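Local atomic coordinates of LPXTG cell wall surface protein (Streptococcus gordonii, PDB entry 4IGB), a protein that is a cell-wall-linked surface protein of a streptococcus, probably an adhesin, whose N-terminal part, comprising the N1 and N2 domains, makes up this chain. Residues T135-S140 with D163-K168; E359-T364 with T377-K382. All coordinates share one frame; numbering follows the deposited sequence.

Contact 1. Residues T135-S140 with D163-K168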
ATOM      1  N   THR B 135      16.616 -26.534   9.460  1.00 28.24           N
ATOM      2  CA  THR B 135      16.224 -25.236   8.928  1.00 23.33           C
ATOM      3  C   THR B 135      15.395 -24.432   9.919  1.00 32.10           C
ATOM      4  O   THR B 135      14.948 -24.953  10.948  1.00 25.62           O
ATOM      5  CB  THR B 135      15.444 -25.371   7.610  1.00 26.47           C
ATOM      6  OG1 THR B 135      14.147 -25.916   7.878  1.00 30.08           O
ATOM      7  CG2 THR B 135      16.183 -26.263   6.619  1.00 22.62           C
ATOM      8  N   VAL B 136      15.203 -23.152   9.608  1.00 20.35           N
ATOM      9  CA  VAL B 136      14.385 -22.278  10.432  1.00 19.62           C
ATOM     10  C   VAL B 136      13.359 -21.581   9.535  1.00 23.12           C
ATOM     11  O   VAL B 136      13.674 -21.143   8.425  1.00 24.48           O
ATOM     12  CB  VAL B 136      15.254 -21.241  11.189  1.00 25.15           C
ATOM     13  CG1 VAL B 136      14.398 -20.178  11.846  1.00 15.96           C
ATOM     14  CG2 VAL B 136      16.142 -21.929  12.227  1.00 29.47           C
ATOM     15  N   GLU B 137      12.128 -21.495  10.018  1.00 26.17           N
ATOM     16  CA  GLU B 137      11.032 -20.879   9.283  1.00 27.03           C
ATOM     17  C   GLU B 137      11.231 -19.363   9.167  1.00 21.53           C
ATOM     18  O   GLU B 137      11.673 -18.720  10.119  1.00 18.33           O
ATOM     19  CB  GLU B 137       9.724 -21.174  10.023  1.00 20.48           C
ATOM     20  CG  GLU B 137       8.468 -20.649   9.341  1.00 19.81           C
ATOM     21  CD  GLU B 137       8.050 -21.492   8.142  1.00 25.56           C
ATOM     22  OE1 GLU B 137       8.313 -22.717   8.126  1.00 20.72           O
ATOM     23  OE2 GLU B 137       7.455 -20.919   7.201  1.00 26.57           O
ATOM     24  N   PHE B 138      10.905 -18.782   8.018  1.00 22.23           N
ATOM     25  CA  PHE B 138      10.838 -17.320   7.960  1.00 19.77           C
ATOM     26  C   PHE B 138       9.676 -16.738   7.161  1.00 17.95           C
ATOM     27  O   PHE B 138       9.282 -15.602   7.398  1.00 16.05           O
ATOM     28  CB  PHE B 138      12.176 -16.698   7.518  1.00 17.28           C
ATOM     29  CG  PHE B 138      12.455 -16.804   6.047  1.00 19.11           C
ATOM     30  CD1 PHE B 138      12.206 -15.732   5.206  1.00 22.13           C
ATOM     31  CD2 PHE B 138      12.996 -17.970   5.504  1.00 15.64           C
ATOM     32  CE1 PHE B 138      12.479 -15.821   3.850  1.00 20.81           C
ATOM     33  CE2 PHE B 138      13.262 -18.064   4.148  1.00 14.77           C
ATOM     34  CZ  PHE B 138      13.015 -16.992   3.320  1.00 15.97           C
ATOM     35  N   PHE B 139       9.110 -17.512   6.240  1.00 18.64           N
ATOM     36  CA  PHE B 139       8.152 -16.956   5.293  1.00 13.09           C
ATOM     37  C   PHE B 139       7.292 -18.013   4.622  1.00 23.40           C
ATOM     38  O   PHE B 139       7.781 -19.080   4.238  1.00 16.32           O
ATOM     39  CB  PHE B 139       8.914 -16.153   4.219  1.00 14.68           C
ATOM     40  CG  PHE B 139       8.040 -15.592   3.130  1.00 16.22           C
ATOM     41  CD1 PHE B 139       7.212 -14.504   3.373  1.00 17.62           C
ATOM     42  CD2 PHE B 139       8.067 -16.137   1.853  1.00 19.96           C
ATOM     43  CE1 PHE B 139       6.422 -13.964   2.365  1.00 15.86           C
ATOM     44  CE2 PHE B 139       7.271 -15.601   0.834  1.00 20.81           C
ATOM     45  CZ  PHE B 139       6.450 -14.524   1.094  1.00 12.26           C
ATOM     46  N   SER B 140       6.006 -17.710   4.456  1.00 14.88           N
ATOM     47  CA  SER B 140       5.133 -18.603   3.701  1.00 15.83           C
ATOM     48  C   SER B 140       4.078 -17.796   2.991  1.00 16.93           C
ATOM     49  O   SER B 140       3.777 -16.655   3.374  1.00 17.89           O
ATOM     50  CB  SER B 140       4.470 -19.666   4.602  1.00 14.92           C
ATOM     51  OG  SER B 140       3.541 -19.071   5.498  1.00 25.08           O
ATOM     52  N   ASP B 163       9.746 -32.290   7.795  1.00 33.36           N
ATOM     53  CA  ASP B 163       9.724 -32.129   9.241  1.00 28.46           C
ATOM     54  C   ASP B 163      11.134 -31.915   9.778  1.00 29.12           C
ATOM     55  O   ASP B 163      11.557 -32.589  10.715  1.00 26.77           O
ATOM     56  CB  ASP B 163       9.089 -33.354   9.899  1.00 38.70           C
ATOM     57  CG  ASP B 163       8.715 -33.113  11.347  1.00 39.02           C
ATOM     58  OD1 ASP B 163       8.444 -31.949  11.709  1.00 38.86           O
ATOM     59  OD2 ASP B 163       8.691 -34.088  12.124  1.00 39.12           O
ATOM     60  N   TYR B 164      11.859 -30.977   9.178  1.00 25.96           N
ATOM     61  CA  TYR B 164      13.221 -30.687   9.608  1.00 29.88           C
ATOM     62  C   TYR B 164      13.398 -29.231  10.039  1.00 25.84           C
ATOM     63  O   TYR B 164      14.514 -28.710  10.060  1.00 28.08           O
ATOM     64  CB  TYR B 164      14.237 -31.071   8.518  1.00 36.66           C
ATOM     65  CG  TYR B 164      13.796 -30.687   7.133  1.00 40.69           C
ATOM     66  CD1 TYR B 164      13.840 -29.361   6.719  1.00 41.69           C
ATOM     67  CD2 TYR B 164      13.315 -31.644   6.240  1.00 37.73           C
ATOM     68  CE1 TYR B 164      13.424 -28.987   5.447  1.00 41.90           C
ATOM     69  CE2 TYR B 164      12.897 -31.286   4.970  1.00 40.76           C
ATOM     70  CZ  TYR B 164      12.955 -29.949   4.577  1.00 44.08           C
ATOM     71  OH  TYR B 164      12.544 -29.564   3.321  1.00 36.21           O
ATOM     72  N   ILE B 165      12.296 -28.582  10.395  1.00 22.25           N
ATOM     73  CA  ILE B 165      12.341 -27.183  10.811  1.00 22.15           C
ATOM     74  C   ILE B 165      12.466 -27.053  12.323  1.00 29.42           C
ATOM     75  O   ILE B 165      11.688 -27.640  13.068  1.00 27.82           O
ATOM     76  CB  ILE B 165      11.102 -26.409  10.343  1.00 28.41           C
ATOM     77  CG1 ILE B 165      10.767 -26.756   8.887  1.00 23.51           C
ATOM     78  CG2 ILE B 165      11.330 -24.906  10.494  1.00 21.07           C
ATOM     79  CD1 ILE B 165       9.430 -26.222   8.425  1.00 20.10           C
ATOM     80  N   MET B 166      13.443 -26.272  12.773  1.00 28.49           N
ATOM     81  CA  MET B 166      13.684 -26.082  14.201  1.00 29.12           C
ATOM     82  C   MET B 166      12.584 -25.287  14.888  1.00 29.92           C
ATOM     83  O   MET B 166      12.122 -24.273  14.360  1.00 27.90           O
ATOM     84  CB  MET B 166      15.007 -25.351  14.421  1.00 25.81           C
ATOM     85  CG  MET B 166      16.209 -26.113  13.966  1.00 23.49           C
ATOM     86  SD  MET B 166      17.717 -25.198  14.354  1.00 29.21           S
ATOM     87  CE  MET B 166      18.912 -26.376  13.728  1.00 25.70           C
ATOM     88  N   ASN B 167      12.179 -25.747  16.070  1.00 22.31           N
ATOM     89  CA  ASN B 167      11.248 -25.006  16.909  1.00 32.93           C
ATOM     90  C   ASN B 167      11.967 -24.261  18.022  1.00 33.01           C
ATOM     91  O   ASN B 167      12.741 -24.848  18.778  1.00 26.46           O
ATOM     92  CB  ASN B 167      10.208 -25.940  17.532  1.00 31.14           C
ATOM     93  CG  ASN B 167       9.294 -26.555  16.502  1.00 47.63           C
ATOM     94  OD1 ASN B 167       9.586 -27.625  15.957  1.00 38.18           O
ATOM     95  ND2 ASN B 167       8.171 -25.888  16.234  1.00 36.99           N
ATOM     96  N   LYS B 168      11.702 -22.969  18.123  1.00 22.60           N
ATOM     97  CA  LYS B 168      12.182 -22.196  19.256  1.00 26.49           C
ATOM     98  C   LYS B 168      13.686 -22.263  19.384  1.00 27.92           C
ATOM     99  O   LYS B 168      14.212 -22.328  20.496  1.00 32.23           O
ATOM    100  CB  LYS B 168      11.539 -22.699  20.552  1.00 17.23           C
ATOM    101  CG  LYS B 168      10.028 -22.601  20.564  1.00 24.25           C
ATOM    102  CD  LYS B 168       9.445 -23.367  21.751  1.00 33.40           C
ATOM    103  CE  LYS B 168       7.933 -23.339  21.737  1.00 37.54           C
ATOM    104  NZ  LYS B 168       7.383 -24.207  22.812  1.00 58.26           N
TER
HETATM  105  O   HOH W   1      11.656 -21.999  12.847  1.00 21.94           O

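Contact 2. Residues E359-T364 with T377-K382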
ATOM      1  N   GLU B 359     -15.664  30.629  -6.082  1.00 24.87           N
ATOM      2  CA  GLU B 359     -14.223  30.825  -6.037  1.00 29.53           C
ATOM      3  C   GLU B 359     -13.883  31.691  -4.832  1.00 39.01           C
ATOM      4  O   GLU B 359     -14.614  32.625  -4.507  1.00 36.48           O
ATOM      5  CB  GLU B 359     -13.728  31.487  -7.323  1.00 30.47           C
ATOM      6  CG  GLU B 359     -12.216  31.581  -7.430  1.00 23.82           C
ATOM      7  CD  GLU B 359     -11.759  32.138  -8.763  1.00 33.79           C
ATOM      8  OE1 GLU B 359     -12.617  32.369  -9.639  1.00 29.06           O
ATOM      9  OE2 GLU B 359     -10.540  32.345  -8.935  1.00 29.78           O
ATOM     10  N   GLY B 360     -12.781  31.373  -4.164  1.00 25.96           N
ATOM     11  CA  GLY B 360     -12.425  32.056  -2.929  1.00 24.98           C
ATOM     12  C   GLY B 360     -12.988  31.349  -1.703  1.00 36.46           C
ATOM     13  O   GLY B 360     -12.248  30.957  -0.801  1.00 39.14           O
ATOM     14  N   ARG B 361     -14.302  31.163  -1.670  1.00 27.88           N
ATOM     15  CA  ARG B 361     -14.939  30.464  -0.548  1.00 34.03           C
ATOM     16  C   ARG B 361     -14.735  28.946  -0.569  1.00 28.45           C
ATOM     17  O   ARG B 361     -14.318  28.351   0.422  1.00 25.23           O
ATOM     18  CB  ARG B 361     -16.449  30.754  -0.503  1.00 32.80           C
ATOM     19  CG  ARG B 361     -17.186  30.006   0.621  1.00 27.41           C
ATOM     20  CD  ARG B 361     -18.694  30.026   0.418  1.00 25.50           C
ATOM     21  NE  ARG B 361     -19.410  29.458   1.559  1.00 33.36           N
ATOM     22  CZ  ARG B 361     -20.738  29.458   1.698  1.00 30.53           C
ATOM     23  NH1 ARG B 361     -21.503  30.006   0.768  1.00 20.74           N
ATOM     24  NH2 ARG B 361     -21.300  28.907   2.770  1.00 20.48           N
ATOM     25  N   ASP B 362     -15.076  28.327  -1.692  1.00 27.52           N
ATOM     26  CA  ASP B 362     -15.123  26.874  -1.788  1.00 26.84           C
ATOM     27  C   ASP B 362     -13.876  26.304  -2.459  1.00 27.70           C
ATOM     28  O   ASP B 362     -13.430  25.207  -2.130  1.00 29.90           O
ATOM     29  CB  ASP B 362     -16.357  26.437  -2.570  1.00 25.52           C
ATOM     30  CG  ASP B 362     -17.646  26.829  -1.888  1.00 36.83           C
ATOM     31  OD1 ASP B 362     -17.766  26.571  -0.669  1.00 29.60           O
ATOM     32  OD2 ASP B 362     -18.530  27.395  -2.571  1.00 25.72           O
ATOM     33  N   TYR B 363     -13.326  27.049  -3.408  1.00 25.33           N
ATOM     34  CA  TYR B 363     -12.149  26.600  -4.118  1.00 31.06           C
ATOM     35  C   TYR B 363     -11.305  27.781  -4.572  1.00 26.98           C
ATOM     36  O   TYR B 363     -11.770  28.928  -4.585  1.00 32.09           O
ATOM     37  CB  TYR B 363     -12.556  25.757  -5.328  1.00 19.32           C
ATOM     38  CG  TYR B 363     -13.278  26.537  -6.408  1.00 25.03           C
ATOM     39  CD1 TYR B 363     -12.578  27.139  -7.451  1.00 21.17           C
ATOM     40  CD2 TYR B 363     -14.659  26.665  -6.388  1.00 23.68           C
ATOM     41  CE1 TYR B 363     -13.241  27.847  -8.446  1.00 22.40           C
ATOM     42  CE2 TYR B 363     -15.332  27.368  -7.371  1.00 27.47           C
ATOM     43  CZ  TYR B 363     -14.622  27.954  -8.398  1.00 27.45           C
ATOM     44  OH  TYR B 363     -15.304  28.642  -9.374  1.00 24.32           O
ATOM     45  N   THR B 364     -10.060  27.489  -4.939  1.00 23.37           N
ATOM     46  CA  THR B 364      -9.191  28.473  -5.584  1.00 26.65           C
ATOM     47  C   THR B 364      -8.641  27.883  -6.871  1.00 33.97           C
ATOM     48  O   THR B 364      -8.640  26.664  -7.063  1.00 27.07           O
ATOM     49  CB  THR B 364      -8.005  28.870  -4.709  1.00 27.65           C
ATOM     50  OG1 THR B 364      -7.217  27.707  -4.423  1.00 27.48           O
ATOM     51  CG2 THR B 364      -8.480  29.494  -3.409  1.00 31.70           C
ATOM     52  N   THR B 377     -10.948  24.528  -0.710  1.00 21.46           N
ATOM     53  CA  THR B 377     -10.464  25.208   0.486  1.00 24.78           C
ATOM     54  C   THR B 377     -10.619  24.345   1.738  1.00 29.94           C
ATOM     55  O   THR B 377     -11.410  23.392   1.762  1.00 28.53           O
ATOM     56  CB  THR B 377     -11.251  26.497   0.753  1.00 24.76           C
ATOM     57  OG1 THR B 377     -12.632  26.160   0.929  1.00 28.61           O
ATOM     58  CG2 THR B 377     -11.101  27.468  -0.400  1.00 22.87           C
ATOM     59  N   PRO B 378      -9.867  24.688   2.793  1.00 21.30           N
ATOM     60  CA  PRO B 378     -10.025  24.024   4.090  1.00 23.96           C
ATOM     61  C   PRO B 378     -11.486  24.058   4.564  1.00 27.76           C
ATOM     62  O   PRO B 378     -11.991  23.042   5.059  1.00 35.55           O
ATOM     63  CB  PRO B 378      -9.128  24.852   5.009  1.00 37.80           C
ATOM     64  CG  PRO B 378      -8.053  25.381   4.086  1.00 30.38           C
ATOM     65  CD  PRO B 378      -8.748  25.648   2.783  1.00 23.32           C
ATOM     66  N   GLU B 379     -12.160  25.194   4.384  1.00 25.52           N
ATOM     67  CA  GLU B 379     -13.569  25.320   4.764  1.00 37.31           C
ATOM     68  C   GLU B 379     -14.432  24.285   4.037  1.00 36.14           C
ATOM     69  O   GLU B 379     -15.313  23.679   4.637  1.00 33.48           O
ATOM     70  CB  GLU B 379     -14.106  26.744   4.512  1.00 48.43           C
ATOM     71  CG  GLU B 379     -15.632  26.897   4.724  1.00 66.57           C
ATOM     72  CD  GLU B 379     -16.243  28.154   4.062  1.00 69.25           C
ATOM     73  OE1 GLU B 379     -15.635  29.250   4.168  1.00 65.56           O
ATOM     74  OE2 GLU B 379     -17.335  28.045   3.436  1.00 44.06           O
ATOM     75  N   TYR B 380     -14.180  24.082   2.746  1.00 30.54           N
ATOM     76  CA  TYR B 380     -14.971  23.121   2.000  1.00 30.52           C
ATOM     77  C   TYR B 380     -14.715  21.723   2.532  1.00 28.09           C
ATOM     78  O   TYR B 380     -15.648  20.952   2.729  1.00 28.05           O
ATOM     79  CB  TYR B 380     -14.703  23.176   0.490  1.00 22.24           C
ATOM     80  CG  TYR B 380     -15.660  22.277  -0.274  1.00 20.49           C
ATOM     81  CD1 TYR B 380     -16.866  22.768  -0.760  1.00 27.30           C
ATOM     82  CD2 TYR B 380     -15.375  20.934  -0.476  1.00 25.65           C
ATOM     83  CE1 TYR B 380     -17.754  21.958  -1.436  1.00 32.09           C
ATOM     84  CE2 TYR B 380     -16.260  20.112  -1.158  1.00 24.96           C
ATOM     85  CZ  TYR B 380     -17.446  20.629  -1.635  1.00 30.55           C
ATOM     86  OH  TYR B 380     -18.332  19.819  -2.312  1.00 30.16           O
ATOM     87  N   LEU B 381     -13.447  21.407   2.774  1.00 22.40           N
ATOM     88  CA  LEU B 381     -13.073  20.114   3.343  1.00 30.93           C
ATOM     89  C   LEU B 381     -13.726  19.883   4.705  1.00 31.51           C
ATOM     90  O   LEU B 381     -14.180  18.781   5.001  1.00 32.48           O
ATOM     91  CB  LEU B 381     -11.545  19.985   3.474  1.00 25.38           C
ATOM     92  CG  LEU B 381     -10.742  19.901   2.166  1.00 31.43           C
ATOM     93  CD1 LEU B 381      -9.249  19.724   2.448  1.00 29.67           C
ATOM     94  CD2 LEU B 381     -11.246  18.775   1.287  1.00 31.79           C
ATOM     95  N   LYS B 382     -13.753  20.923   5.531  1.00 29.90           N
ATOM     96  CA  LYS B 382     -14.281  20.828   6.889  1.00 38.95           C
ATOM     97  C   LYS B 382     -15.766  20.468   6.888  1.00 32.69           C
ATOM     98  O   LYS B 382     -16.251  19.796   7.791  1.00 41.70           O
ATOM     99  CB  LYS B 382     -14.059  22.160   7.617  1.00 46.70           C
ATOM    100  CG  LYS B 382     -14.512  22.201   9.063  1.00 62.47           C
ATOM    101  CD  LYS B 382     -14.253  23.580   9.688  1.00 73.27           C
ATOM    102  CE  LYS B 382     -14.738  23.661  11.147  1.00 77.66           C
ATOM    103  NZ  LYS B 382     -16.229  23.573  11.306  1.00 68.98           N
TER
HETATM  104  O   HOH W   2     -17.049  25.825   1.841  1.00 29.23           O

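Contact 1. Residues T135-S140 with D163-K168
The Tyr164 ring turns its edge to Thr135, whose hydroxyl lies close to the ring plane with OG1 3.6 Å from CD1 of Tyr164. CG2 of Thr135 also comes near CD1 and CE1, displaced to one side of the ring plane, and at the far end of the ring the phenol OH is hydrogen-bonded to Asp48. Thr135 is also where the backbones join. Its N donates to Tyr164 O at 3.1 Å, and its O receives Met166 N in a short, nearly straight bond of 2.7 Å; the two bonds flank Ile165 and pair it with Thr135 in a single beta bridge. Ile165 CA adds a CH...O contact to Thr135 O at 3.4 Å. Ile165 CG2 lies 3.5 Å from Glu137 N, a position set by chi1 (-44°), which puts CG1 beside the backbone N and CG2 opposite it, while CD1 reaches Glu137 OE1 at 3.7 Å. The other carboxylate oxygen of Glu137, OE2, is held by Asn71. Past the bridge the backbones separate and a water spans them, accepting from Glu137 N at 2.9 Å and donating to Met166 O. The contact thus ties the loop before strand 170-182 to the start of strand 135-142 in the N1 domain. Strand 68-75 pairs with that strand alongside, a classic bulge at Phe138 and Phe139 facing Phe72, while helix 122-129 packs against Met166 through Glu127 and Met128.

Contact 2. Residues E359-T364 with T377-K382
Gly360 O, in the turn leading into strand 363-368, lies 3.7 Å from CG2 of Thr377, the N-cap residue of helix 378-382. The two segments bracket a beta hairpin of the N2 domain: the turn enters strand 363-368, strand 371-376 returns antiparallel, and the short helix follows directly. Arg361 comes next and makes two bonds, one to the N-cap residue and one to the helix's first turn. Its carbonyl O accepts the Thr377 hydroxyl, OG1 to O 2.8 Å, and its extended side chain carries NE to Glu379 OE2 at 3.1 Å. In this salt bridge the carboxylate oxygen sits at the guanidinium edge, 4° out of plane, and uses its syn lone pair, although the two flat groups are turned 57° apart. NH1 of Arg361 is bound to Gln358. At Asp362 the main-chain O takes Thr377 N at 2.9 Å, with the donor well above the carbonyl plane. The Asp362 carboxylate stands steeply to the Tyr380 ring and brings OD1 to its edge, whereas OD2 is held by Gln358 N. OD1 and Glu379 OE2 are only 4.4 Å apart; a water donates to both and so would be expected to ease their repulsion. Tyr363 CB points away from 377-382, and its side chain packs on Leu348 and Val350 of strand 343-352. Thr377 OG1, placed between its backbone N and carbonyl carbon (chi1 60°), serves two bonds: as it donates to Arg361 O, it accepts the capping bond from Tyr380 N at 3.2 Å.

How the contacts relate
Contact 1 belongs to the N1 domain and contact 2 to the N2 domain, on opposite sides of the chain's centre. Their centres are 56 Å apart and their nearest atoms about 37 Å, so neither touches the other. In sequence they follow one another, contact 1 closing before contact 2 opens. Both join a strand entrance to a neighbouring element: contact 1 is a buried backbone bridge to a loop, while contact 2 lies partly at the surface and relies more on side chains, including a salt bridge. Each also includes a bridging water. The sodium ion, bound by Asp198, Asp200 and Thr248, has none of its ligands in either contact.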